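Long-range contacts in Plm1 (Streptomyces sp. HK803, PDB 4HXY), which probably reduces the beta-keto group of a polyketide intermediate with NADPH, as the ketoreductase of the first module of phoslactomycin biosynthesis: residues L29-V34 / D58-G63; W86-R91 / V129-R134; D99-D104 / A162-Q167. All blocks are in the same frame, centred on the assembly; numbering follows the deposited sequence. Where two conformers were deposited one is given.

In the fold
From the N terminus, contact 1 comes first: 58-63 returns beside 29-34, closing a loop that holds the short helix 36-39. Contact 2 follows in series, its segments 86-91 and 129-134 joined through helix 105-120. Contacts 1 and 2 meet where strands 59-63 and 85-90 run side by side, with Val62 N probably bonded to Trp86 O. Contact 3 opens within the loop of contact 2, at 99-104, and ends beyond it at 162-167, so the two cross. They meet at the salt bridge of Asp130 and Arg164. Together the three span neighbouring strands from 28-32 to 160-164, in the part of the chain preceding the NADPH-binding residues.

Contact 1. Residues L29-V34 / D58-G63; sequences LLLGEV and DGVLVG
Leu29 and Leu31 carry the main-chain pairing, each giving its N-H to, and taking one from, the 58-63 segment. Leu29 N donates to Gly59 O and Leu29 O accepts from Leu61 N at 2.9 Å; Leu31 N then meets Leu61 O, and Leu31 O takes Gly63 N. A fifth bond, Glu33 N to Gly63 O at 2.9 Å, continues the pairing past the strand end. This alternation marks parallel strands, here inclined by 22°, within a beta-alpha-beta unit of the Rossmann-like N-terminal part of the ketoreductase.

Apolar contacts lie on both faces. On one, Leu31 CD1 reaches Val60 CG1 at 3.7 Å, while Leu29 runs alongside Val60, CD2 to CG2 4.0 Å; branched and long aliphatic chains suit this face, which helix 67-77 packs against. On the other, Leu30 CD1 slants across Leu61 CB, and Leu61 CD2 touches Val34 CG1 at 4.1 Å. Leu61 has CG anti to its backbone N (chi1 -179°), which brings CD2 to Val34 CG1.

Glycines suit the far end: Gly32 has positive phi, and a CB on Gly63 would collide with Glu33 O.

Contact 2. Residues W86-R91 / V129-R134; sequences WCVTSR and VDLPER
Thr89 and Asp130 meet at a polar node, the hydroxyl OG1 giving its hydrogen to Asp130 OD1 at 2.8 Å on the anti lone pair. Thr89 chi1 (58°) sets OG1 between the backbone N and the carbonyl carbon, from where it meets OD1 as the two side chains cross at about a right angle. Threonine suits the site because OG1 also accepts from Trp111 NE1 of helix 105-120, while the side chain packs on Val110 of the same helix. Three backbone bonds frame the node: Val129 N to Cys87 O, Thr89 N to Val129 O, and Leu131 N to Thr89 O at 2.8 Å.

On the other face Val129 CG2 rests obliquely against the Trp86 ring, 3.8 Å from CE3, and Val88 CG1 touches Leu131 CD1 at 4.1 Å. Toward the strand ends, Ser90 CB lies 3.3 Å from Leu131 O.

Further out, a water accepts from Arg91 N and donates to Asp130 OD2 and Leu131 O. Asp130 is fixed as well by Ala92 N on OD1 and by the Arg164 salt bridge on OD2, partners that suit a buried carboxylate. Strands 85-90 and 125-131 pair in parallel with helix 105-120 between them in sequence, a beta-alpha-beta crossover, the repeating element of Rossmann-like folds.

Contact 3. Residues D99-D104 / A162-Q167; sequences DDPAAD and AVRDGQ
Asp100 and Arg164 form the salt bridge of this contact. Arg164 NE donates to Asp100 OD1 at 3.2 Å with an N-H...O angle of 170°, the oxygen lying in the guanidinium plane although the carboxylate is turned 82° to it. The bend at chi2 (-69°) folds the arginine chain so that NH1 turns back to its neighbour's carbonyl, Val163 O, at 2.9 Å, while NH2 pairs with Asp130 OD2. Arginine suits this buried place, since three of its nitrogens each hold a separate acceptor. Asp100 is itself fixed by backbone amides: Val95 N on OD1, Gly96 N and Thr97 N on OD2. Replacing Arg164 with a leucine would probably leave the buried carboxylate of Asp130 without its countercharge and Asp100 without its mate across the contact.

A van der Waals contact backs the salt bridge: Pro101 CD lies over one face of the guanidinium, 4.0 Å from Arg164 NE.

A water joins Asp99 to the turn, donating to Asp99 OD2 at 2.8 Å and accepting from Asp165 N at 3.0 Å. Asp165 belongs to a type I' turn from Arg164 to Gln167, where Gly166, with positive phi, fits well.

The turn connects strands 160-164 and 167-175, whereas 99-104 leads into helix 105-120, with Asp104 OD1 capping Ala107 N and Ala103 lying against helix 333-351.

Contact 1. Residues L29-V34 / D58-G63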
ATOM      1  N   LEU A  29       7.157 -26.547   8.038  1.00 11.28           N
ATOM      2  CA  LEU A  29       8.153 -25.649   8.588  1.00 10.77           C
ATOM      3  C   LEU A  29       7.430 -24.371   9.039  1.00 10.93           C
ATOM      4  O   LEU A  29       6.701 -23.780   8.279  1.00 10.51           O
ATOM      5  CB  LEU A  29       9.189 -25.302   7.527  1.00 10.22           C
ATOM      6  CG  LEU A  29      10.156 -24.171   7.856  1.00 10.04           C
ATOM      7  CD1 LEU A  29      11.081 -24.582   8.981  1.00 10.56           C
ATOM      8  CD2 LEU A  29      10.930 -23.812   6.629  1.00 10.15           C
ATOM      9  N   LEU A  30       7.632 -23.981  10.287  1.00 30.00           N
ATOM     10  CA  LEU A  30       6.955 -22.820  10.824  1.00 30.00           C
ATOM     11  C   LEU A  30       7.992 -21.739  11.038  1.00 30.00           C
ATOM     12  O   LEU A  30       8.978 -21.967  11.705  1.00 30.00           O
ATOM     13  CB  LEU A  30       6.260 -23.182  12.140  1.00 20.00           C
ATOM     14  CG  LEU A  30       4.856 -23.771  12.071  1.00 20.00           C
ATOM     15  CD1 LEU A  30       4.574 -24.567  10.832  1.00 20.00           C
ATOM     16  CD2 LEU A  30       4.483 -24.502  13.324  1.00 20.00           C
ATOM     17  N   LEU A  31       7.740 -20.567  10.459  1.00  9.65           N
ATOM     18  CA  LEU A  31       8.664 -19.447  10.529  1.00  8.94           C
ATOM     19  C   LEU A  31       8.002 -18.188  11.072  1.00  9.80           C
ATOM     20  O   LEU A  31       6.805 -18.073  11.068  1.00  8.34           O
ATOM     21  CB  LEU A  31       9.254 -19.131   9.153  1.00  9.20           C
ATOM     22  CG  LEU A  31       9.976 -20.294   8.490  1.00  8.15           C
ATOM     23  CD1 LEU A  31      10.361 -19.937   7.090  1.00  7.89           C
ATOM     24  CD2 LEU A  31      11.192 -20.649   9.303  1.00  8.65           C
ATOM     25  N   GLY A  32       8.831 -17.276  11.566  1.00 11.60           N
ATOM     26  CA  GLY A  32       8.330 -16.029  12.130  1.00 12.21           C
ATOM     27  C   GLY A  32       7.714 -16.326  13.475  1.00 13.24           C
ATOM     28  O   GLY A  32       8.304 -17.044  14.293  1.00 15.17           O
ATOM     29  N   GLU A  33       6.519 -15.808  13.709  1.00 13.22           N
ATOM     30  CA  GLU A  33       5.827 -16.046  14.958  1.00 14.37           C
ATOM     31  C   GLU A  33       4.512 -16.742  14.672  1.00 13.02           C
ATOM     32  O   GLU A  33       3.513 -16.112  14.338  1.00 12.73           O
ATOM     33  CB  GLU A  33       5.561 -14.742  15.687  1.00 15.31           C
ATOM     34  CG  GLU A  33       5.029 -14.931  17.097  1.00 20.84           C
ATOM     35  CD  GLU A  33       5.145 -13.674  17.947  1.00 27.11           C
ATOM     36  OE1 GLU A  33       5.744 -12.665  17.477  1.00 31.49           O
ATOM     37  OE2 GLU A  33       4.626 -13.697  19.087  1.00 32.14           O
ATOM     38  N   VAL A  34       4.511 -18.052  14.830  1.00 12.47           N
ATOM     39  CA  VAL A  34       3.290 -18.824  14.669  1.00 11.97           C
ATOM     40  C   VAL A  34       2.757 -19.107  16.065  1.00 12.01           C
ATOM     41  O   VAL A  34       3.447 -19.729  16.878  1.00 12.60           O
ATOM     42  CB  VAL A  34       3.549 -20.134  13.890  1.00 11.76           C
ATOM     43  CG1 VAL A  34       2.281 -20.920  13.734  1.00 11.56           C
ATOM     44  CG2 VAL A  34       4.144 -19.799  12.517  1.00 12.33           C
ATOM     45  N   ASP A  58       6.669 -30.232   3.536  1.00 13.62           N
ATOM     46  CA  ASP A  58       5.451 -30.327   2.728  1.00 13.04           C
ATOM     47  C   ASP A  58       4.799 -28.957   2.555  1.00 11.90           C
ATOM     48  O   ASP A  58       4.033 -28.737   1.622  1.00 11.45           O
ATOM     49  CB  ASP A  58       4.470 -31.314   3.374  1.00 13.71           C
ATOM     50  CG  ASP A  58       5.029 -32.747   3.409  1.00 15.16           C
ATOM     51  OD1 ASP A  58       5.579 -33.150   2.370  1.00 19.55           O
ATOM     52  OD2 ASP A  58       4.949 -33.433   4.452  1.00 17.31           O
ATOM     53  N   GLY A  59       5.111 -28.042   3.477  1.00 11.58           N
ATOM     54  CA  GLY A  59       4.616 -26.675   3.413  1.00 10.53           C
ATOM     55  C   GLY A  59       5.376 -25.775   4.378  1.00  9.58           C
ATOM     56  O   GLY A  59       6.091 -26.257   5.247  1.00  9.34           O
ATOM     57  N   VAL A  60       5.215 -24.458   4.214  1.00  7.37           N
ATOM     58  CA  VAL A  60       5.825 -23.465   5.096  1.00  7.57           C
ATOM     59  C   VAL A  60       4.730 -22.526   5.581  1.00  7.19           C
ATOM     60  O   VAL A  60       3.929 -22.041   4.779  1.00  7.78           O
ATOM     61  CB  VAL A  60       6.944 -22.663   4.390  1.00  7.87           C
ATOM     62  CG1 VAL A  60       7.578 -21.656   5.343  1.00  7.33           C
ATOM     63  CG2 VAL A  60       8.029 -23.636   3.820  1.00  6.79           C
ATOM     64  N   LEU A  61       4.639 -22.323   6.896  1.00  7.40           N
ATOM     65  CA  LEU A  61       3.689 -21.379   7.434  1.00  7.27           C
ATOM     66  C   LEU A  61       4.467 -20.280   8.135  1.00  7.39           C
ATOM     67  O   LEU A  61       5.282 -20.554   9.011  1.00  8.11           O
ATOM     68  CB  LEU A  61       2.690 -22.040   8.389  1.00  7.40           C
ATOM     69  CG  LEU A  61       1.643 -21.073   8.953  1.00  8.03           C
ATOM     70  CD1 LEU A  61       0.749 -20.519   7.824  1.00  9.50           C
ATOM     71  CD2 LEU A  61       0.802 -21.740  10.050  1.00  8.49           C
ATOM     72  N   VAL A  62       4.258 -19.049   7.670  1.00  6.83           N
ATOM     73  CA  VAL A  62       4.949 -17.885   8.179  1.00  6.65           C
ATOM     74  C   VAL A  62       3.982 -16.992   8.917  1.00  7.24           C
ATOM     75  O   VAL A  62       2.983 -16.552   8.366  1.00  7.76           O
ATOM     76  CB  VAL A  62       5.548 -17.038   7.043  1.00  6.26           C
ATOM     77  CG1 VAL A  62       6.323 -15.857   7.615  1.00  4.58           C
ATOM     78  CG2 VAL A  62       6.440 -17.883   6.117  1.00  7.87           C
ATOM     79  N   GLY A  63       4.302 -16.680  10.164  1.00  7.63           N
ATOM     80  CA  GLY A  63       3.512 -15.757  10.943  1.00  7.18           C
ATOM     81  C   GLY A  63       4.215 -14.417  10.962  1.00  8.34           C
ATOM     82  O   GLY A  63       5.320 -14.325  11.511  1.00  9.60           O
TER

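Contact 2. Residues W86-R91 / V129-R134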
ATOM      1  N   TRP A  86       2.950 -20.216   2.878  1.00  7.06           N
ATOM      2  CA  TRP A  86       1.751 -19.507   3.284  1.00  7.17           C
ATOM      3  C   TRP A  86       2.117 -18.555   4.397  1.00  7.53           C
ATOM      4  O   TRP A  86       2.928 -18.903   5.267  1.00  7.91           O
ATOM      5  CB  TRP A  86       0.699 -20.521   3.769  1.00  6.75           C
ATOM      6  CG  TRP A  86       0.001 -21.211   2.663  1.00  9.24           C
ATOM      7  CD1 TRP A  86       0.341 -22.406   2.083  1.00  9.71           C
ATOM      8  CD2 TRP A  86      -1.169 -20.750   1.975  1.00  8.76           C
ATOM      9  NE1 TRP A  86      -0.542 -22.696   1.065  1.00 10.96           N
ATOM     10  CE2 TRP A  86      -1.467 -21.696   0.974  1.00  9.73           C
ATOM     11  CE3 TRP A  86      -1.972 -19.615   2.093  1.00  9.95           C
ATOM     12  CZ2 TRP A  86      -2.552 -21.545   0.106  1.00 11.70           C
ATOM     13  CZ3 TRP A  86      -3.031 -19.456   1.229  1.00 10.86           C
ATOM     14  CH2 TRP A  86      -3.324 -20.420   0.257  1.00 10.58           C
ATOM     15  N   CYS A  87       1.521 -17.367   4.378  1.00  7.42           N
ATOM     16  CA  CYS A  87       1.783 -16.344   5.385  1.00  7.33           C
ATOM     17  C   CYS A  87       0.482 -15.941   6.063  1.00  7.73           C
ATOM     18  O   CYS A  87      -0.465 -15.526   5.378  1.00  7.58           O
ATOM     19  CB  CYS A  87       2.454 -15.136   4.738  1.00  6.94           C
ATOM     20  SG  CYS A  87       2.840 -13.821   5.922  1.00  9.03           S
ATOM     21  N   VAL A  88       0.435 -16.062   7.392  1.00  7.25           N
ATOM     22  CA  VAL A  88      -0.744 -15.628   8.160  1.00  8.01           C
ATOM     23  C   VAL A  88      -0.480 -14.317   8.909  1.00  8.15           C
ATOM     24  O   VAL A  88       0.594 -14.103   9.462  1.00  8.52           O
ATOM     25  CB  VAL A  88      -1.257 -16.686   9.161  1.00  8.91           C
ATOM     26  CG1 VAL A  88      -1.889 -17.839   8.420  1.00 10.54           C
ATOM     27  CG2 VAL A  88      -0.131 -17.169  10.100  1.00  8.36           C
ATOM     28  N   THR A  89      -1.472 -13.446   8.872  1.00  8.16           N
ATOM     29  CA  THR A  89      -1.436 -12.142   9.500  1.00  8.08           C
ATOM     30  C   THR A  89      -2.718 -11.985  10.316  1.00  8.48           C
ATOM     31  O   THR A  89      -3.574 -12.863  10.297  1.00  8.57           O
ATOM     32  CB  THR A  89      -1.414 -11.032   8.451  1.00  8.08           C
ATOM     33  OG1 THR A  89      -2.569 -11.134   7.596  1.00  6.71           O
ATOM     34  CG2 THR A  89      -0.161 -11.150   7.601  1.00  7.77           C
ATOM     35  N   SER A  90      -2.801 -10.890  11.060  1.00  8.98           N
ATOM     36  CA  SER A  90      -4.039 -10.434  11.695  1.00 10.28           C
ATOM     37  C   SER A  90      -4.125  -8.906  11.598  1.00 10.68           C
ATOM     38  O   SER A  90      -3.102  -8.203  11.629  1.00 10.57           O
ATOM     39  CB  SER A  90      -4.104 -10.900  13.163  1.00 10.82           C
ATOM     40  OG  SER A  90      -3.091 -10.262  13.901  1.00 13.69           O
ATOM     41  N   ARG A  91      -5.346  -8.407  11.401  1.00 11.16           N
ATOM     42  CA  ARG A  91      -5.644  -6.978  11.291  1.00 12.09           C
ATOM     43  C   ARG A  91      -5.016  -6.341  10.033  1.00 11.69           C
ATOM     44  O   ARG A  91      -4.883  -5.140   9.976  1.00 12.50           O
ATOM     45  CB  ARG A  91      -5.199  -6.205  12.560  1.00 13.05           C
ATOM     46  CG  ARG A  91      -5.868  -6.656  13.881  1.00 16.59           C
ATOM     47  CD  ARG A  91      -5.169  -6.058  15.116  1.00 19.78           C
ATOM     48  NE  ARG A  91      -5.182  -4.600  15.108  1.00 24.23           N
ATOM     49  CZ  ARG A  91      -4.256  -3.803  15.645  1.00 27.37           C
ATOM     50  NH1 ARG A  91      -3.181  -4.296  16.253  1.00 26.85           N
ATOM     51  NH2 ARG A  91      -4.403  -2.482  15.553  1.00 29.47           N
ATOM     52  N   VAL A 129      -3.211 -15.342   4.316  1.00  6.24           N
ATOM     53  CA  VAL A 129      -4.453 -15.510   5.060  1.00  7.02           C
ATOM     54  C   VAL A 129      -4.479 -14.607   6.277  1.00  7.67           C
ATOM     55  O   VAL A 129      -3.613 -14.706   7.139  1.00  9.13           O
ATOM     56  CB  VAL A 129      -4.687 -16.947   5.512  1.00  7.39           C
ATOM     57  CG1 VAL A 129      -6.130 -17.083   6.058  1.00  7.94           C
ATOM     58  CG2 VAL A 129      -4.446 -17.942   4.361  1.00  7.20           C
ATOM     59  N   ASP A 130      -5.488 -13.743   6.350  1.00  7.87           N
ATOM     60  CA  ASP A 130      -5.651 -12.841   7.483  1.00  8.16           C
ATOM     61  C   ASP A 130      -6.659 -13.457   8.473  1.00  8.86           C
ATOM     62  O   ASP A 130      -7.790 -13.771   8.106  1.00  9.76           O
ATOM     63  CB  ASP A 130      -6.089 -11.453   7.046  1.00  8.10           C
ATOM     64  CG  ASP A 130      -6.056 -10.459   8.196  1.00  8.63           C
ATOM     65  OD1 ASP A 130      -4.938 -10.037   8.615  1.00  8.38           O
ATOM     66  OD2 ASP A 130      -7.150 -10.109   8.671  1.00  9.50           O
ATOM     67  N   LEU A 131      -6.231 -13.648   9.710  1.00  9.14           N
ATOM     68  CA  LEU A 131      -7.037 -14.326  10.712  1.00  9.39           C
ATOM     69  C   LEU A 131      -7.438 -13.331  11.793  1.00 10.00           C
ATOM     70  O   LEU A 131      -6.797 -12.310  11.972  1.00  9.86           O
ATOM     71  CB  LEU A 131      -6.221 -15.444  11.377  1.00  9.68           C
ATOM     72  CG  LEU A 131      -5.637 -16.507  10.449  1.00 10.61           C
ATOM     73  CD1 LEU A 131      -4.833 -17.486  11.264  1.00 12.05           C
ATOM     74  CD2 LEU A 131      -6.714 -17.221   9.661  1.00 10.03           C
ATOM     75  N   PRO A 132      -8.514 -13.634  12.515  1.00 11.02           N
ATOM     76  CA  PRO A 132      -8.792 -12.840  13.703  1.00 11.99           C
ATOM     77  C   PRO A 132      -7.653 -12.943  14.694  1.00 12.02           C
ATOM     78  O   PRO A 132      -6.888 -13.906  14.666  1.00 12.10           O
ATOM     79  CB  PRO A 132     -10.026 -13.519  14.298  1.00 11.57           C
ATOM     80  CG  PRO A 132     -10.601 -14.339  13.218  1.00 13.78           C
ATOM     81  CD  PRO A 132      -9.453 -14.751  12.362  1.00 11.46           C
ATOM     82  N   GLU A 133      -7.549 -11.936  15.557  0.50 12.62           N
ATOM     83  CA  GLU A 133      -6.551 -11.915  16.618  0.50 13.30           C
ATOM     84  C   GLU A 133      -6.683 -13.144  17.522  0.50 13.12           C
ATOM     85  O   GLU A 133      -5.709 -13.866  17.753  0.50 13.47           O
ATOM     86  CB  GLU A 133      -6.699 -10.636  17.443  0.50 13.80           C
ATOM     87  CG  GLU A 133      -6.145  -9.373  16.802  0.50 15.53           C
ATOM     88  CD  GLU A 133      -4.720  -9.064  17.246  0.50 18.39           C
ATOM     89  OE1 GLU A 133      -4.549  -8.204  18.142  0.50 20.58           O
ATOM     90  OE2 GLU A 133      -3.774  -9.687  16.714  0.50 19.84           O
ATOM     91  N   ARG A 134      -7.891 -13.384  18.019  1.00 13.21           N
ATOM     92  CA  ARG A 134      -8.167 -14.530  18.873  1.00 13.12           C
ATOM     93  C   ARG A 134      -8.465 -15.731  17.997  1.00 13.05           C
ATOM     94  O   ARG A 134      -9.437 -15.744  17.257  1.00 13.31           O
ATOM     95  CB  ARG A 134      -9.322 -14.231  19.829  1.00 13.62           C
ATOM     96  CG  ARG A 134      -9.817 -15.439  20.655  1.00 14.84           C
ATOM     97  CD  ARG A 134      -8.708 -16.107  21.465  1.00 14.10           C
ATOM     98  NE  ARG A 134      -7.998 -15.191  22.340  1.00 14.94           N
ATOM     99  CZ  ARG A 134      -8.378 -14.826  23.567  1.00 15.96           C
ATOM    100  NH1 ARG A 134      -9.497 -15.315  24.100  1.00 17.42           N
ATOM    101  NH2 ARG A 134      -7.639 -13.984  24.284  1.00 14.12           N
TER
HETATM  102  O   HOH W   1      -7.687  -9.966  11.321  1.00 12.31           O

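Contact 3. Residues D99-D104 / A162-Q167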
ATOM      1  N   ASP A  99     -17.447  -7.575  12.104  1.00 35.29           N
ATOM      2  CA  ASP A  99     -16.373  -8.036  12.998  1.00 35.33           C
ATOM      3  C   ASP A  99     -14.971  -7.770  12.435  1.00 34.66           C
ATOM      4  O   ASP A  99     -14.003  -8.463  12.782  1.00 34.79           O
ATOM      5  CB  ASP A  99     -16.550  -9.525  13.347  1.00 35.86           C
ATOM      6  CG  ASP A  99     -16.386 -10.444  12.140  1.00 36.96           C
ATOM      7  OD1 ASP A  99     -16.421  -9.944  10.998  1.00 37.39           O
ATOM      8  OD2 ASP A  99     -16.235 -11.671  12.345  1.00 39.06           O
ATOM      9  N   ASP A 100     -14.861  -6.771  11.561  1.00 33.52           N
ATOM     10  CA  ASP A 100     -13.548  -6.322  11.101  1.00 32.20           C
ATOM     11  C   ASP A 100     -12.796  -5.682  12.260  1.00 30.64           C
ATOM     12  O   ASP A 100     -13.325  -4.775  12.900  1.00 30.61           O
ATOM     13  CB  ASP A 100     -13.672  -5.292   9.985  1.00 32.30           C
ATOM     14  CG  ASP A 100     -13.426  -5.877   8.607  1.00 32.68           C
ATOM     15  OD1 ASP A 100     -12.562  -6.793   8.434  1.00 29.44           O
ATOM     16  OD2 ASP A 100     -14.104  -5.371   7.685  1.00 33.86           O
ATOM     17  N   PRO A 101     -11.558  -6.131  12.517  1.00 28.86           N
ATOM     18  CA  PRO A 101     -10.771  -5.448  13.519  1.00 27.47           C
ATOM     19  C   PRO A 101     -10.280  -4.081  13.042  1.00 25.87           C
ATOM     20  O   PRO A 101     -10.412  -3.737  11.860  1.00 24.83           O
ATOM     21  CB  PRO A 101      -9.583  -6.382  13.720  1.00 27.66           C
ATOM     22  CG  PRO A 101      -9.419  -7.058  12.413  1.00 28.71           C
ATOM     23  CD  PRO A 101     -10.810  -7.254  11.910  1.00 29.09           C
ATOM     24  N   ALA A 102      -9.716  -3.325  13.974  1.00 24.23           N
ATOM     25  CA  ALA A 102      -9.108  -2.039  13.659  1.00 22.97           C
ATOM     26  C   ALA A 102      -7.846  -2.261  12.821  1.00 21.37           C
ATOM     27  O   ALA A 102      -7.153  -3.264  12.992  1.00 21.81           O
ATOM     28  CB  ALA A 102      -8.772  -1.295  14.932  1.00 23.12           C
ATOM     29  N   ALA A 103      -7.542  -1.315  11.942  1.00 19.63           N
ATOM     30  CA  ALA A 103      -6.412  -1.443  11.006  1.00 18.85           C
ATOM     31  C   ALA A 103      -5.062  -1.515  11.723  1.00 17.83           C
ATOM     32  O   ALA A 103      -4.816  -0.759  12.702  1.00 18.82           O
ATOM     33  CB  ALA A 103      -6.427  -0.282   9.995  1.00 18.51           C
ATOM     34  N   ASP A 104      -4.206  -2.444  11.275  1.00 15.45           N
ATOM     35  CA  ASP A 104      -2.827  -2.547  11.736  1.00 13.75           C
ATOM     36  C   ASP A 104      -1.985  -2.147  10.531  1.00 11.89           C
ATOM     37  O   ASP A 104      -1.950  -2.870   9.530  1.00 10.33           O
ATOM     38  CB  ASP A 104      -2.511  -3.985  12.181  1.00 14.04           C
ATOM     39  CG  ASP A 104      -1.072  -4.193  12.640  1.00 17.20           C
ATOM     40  OD1 ASP A 104      -0.136  -3.493  12.210  1.00 17.49           O
ATOM     41  OD2 ASP A 104      -0.864  -5.145  13.431  1.00 23.86           O
ATOM     42  N   ALA A 162      -9.166 -14.146   3.789  1.00  7.40           N
ATOM     43  CA  ALA A 162      -9.397 -13.684   5.134  1.00  7.10           C
ATOM     44  C   ALA A 162     -10.427 -14.578   5.798  1.00  8.41           C
ATOM     45  O   ALA A 162     -11.389 -15.020   5.166  1.00  8.58           O
ATOM     46  CB  ALA A 162      -9.865 -12.218   5.133  1.00  6.88           C
ATOM     47  N   VAL A 163     -10.210 -14.843   7.078  1.00  8.82           N
ATOM     48  CA  VAL A 163     -11.181 -15.572   7.905  1.00 11.13           C
ATOM     49  C   VAL A 163     -11.913 -14.588   8.810  1.00 11.79           C
ATOM     50  O   VAL A 163     -11.299 -13.785   9.514  1.00 11.72           O
ATOM     51  CB  VAL A 163     -10.519 -16.701   8.739  1.00 10.81           C
ATOM     52  CG1 VAL A 163     -11.592 -17.415   9.560  1.00 12.42           C
ATOM     53  CG2 VAL A 163      -9.806 -17.684   7.831  1.00 11.94           C
ATOM     54  N   ARG A 164     -13.245 -14.604   8.727  1.00 13.07           N
ATOM     55  CA  ARG A 164     -14.098 -13.746   9.556  1.00 14.41           C
ATOM     56  C   ARG A 164     -15.286 -14.577  10.004  1.00 15.67           C
ATOM     57  O   ARG A 164     -15.971 -15.174   9.171  1.00 14.80           O
ATOM     58  CB  ARG A 164     -14.589 -12.519   8.784  1.00 14.21           C
ATOM     59  CG  ARG A 164     -13.470 -11.553   8.305  1.00 13.43           C
ATOM     60  CD  ARG A 164     -12.798 -10.827   9.458  1.00 13.86           C
ATOM     61  NE  ARG A 164     -11.833  -9.816   9.014  1.00 14.71           N
ATOM     62  CZ  ARG A 164     -10.532 -10.033   8.827  1.00 13.48           C
ATOM     63  NH1 ARG A 164      -9.992 -11.235   9.018  1.00 11.92           N
ATOM     64  NH2 ARG A 164      -9.771  -9.031   8.441  1.00 15.61           N
ATOM     65  N   ASP A 165     -15.471 -14.662  11.320  1.00 17.99           N
ATOM     66  CA  ASP A 165     -16.536 -15.484  11.934  1.00 20.09           C
ATOM     67  C   ASP A 165     -16.559 -16.905  11.363  1.00 19.72           C
ATOM     68  O   ASP A 165     -17.616 -17.464  11.043  1.00 20.16           O
ATOM     69  CB  ASP A 165     -17.907 -14.803  11.796  1.00 20.98           C
ATOM     70  CG  ASP A 165     -18.923 -15.285  12.859  1.00 24.70           C
ATOM     71  OD1 ASP A 165     -18.527 -15.972  13.836  1.00 28.22           O
ATOM     72  OD2 ASP A 165     -20.124 -14.955  12.714  1.00 30.04           O
ATOM     73  N   GLY A 166     -15.379 -17.489  11.199  1.00 19.41           N
ATOM     74  CA  GLY A 166     -15.264 -18.845  10.680  1.00 19.18           C
ATOM     75  C   GLY A 166     -15.522 -19.049   9.191  1.00 19.15           C
ATOM     76  O   GLY A 166     -15.502 -20.175   8.718  1.00 20.13           O
ATOM     77  N   GLN A 167     -15.758 -17.969   8.452  1.00 18.15           N
ATOM     78  CA  GLN A 167     -15.994 -18.051   7.014  1.00 17.59           C
ATOM     79  C   GLN A 167     -14.776 -17.531   6.271  1.00 15.73           C
ATOM     80  O   GLN A 167     -14.102 -16.633   6.763  1.00 14.84           O
ATOM     81  CB  GLN A 167     -17.196 -17.199   6.625  1.00 18.04           C
ATOM     82  CG  GLN A 167     -18.495 -17.632   7.276  1.00 22.39           C
ATOM     83  CD  GLN A 167     -19.074 -18.827   6.572  1.00 27.23           C
ATOM     84  OE1 GLN A 167     -19.662 -18.695   5.495  1.00 32.24           O
ATOM     85  NE2 GLN A 167     -18.886 -20.009   7.153  1.00 29.65           N
TER
HETATM   86  O   HOH W   2     -13.811 -12.935  13.084  1.00 24.57           O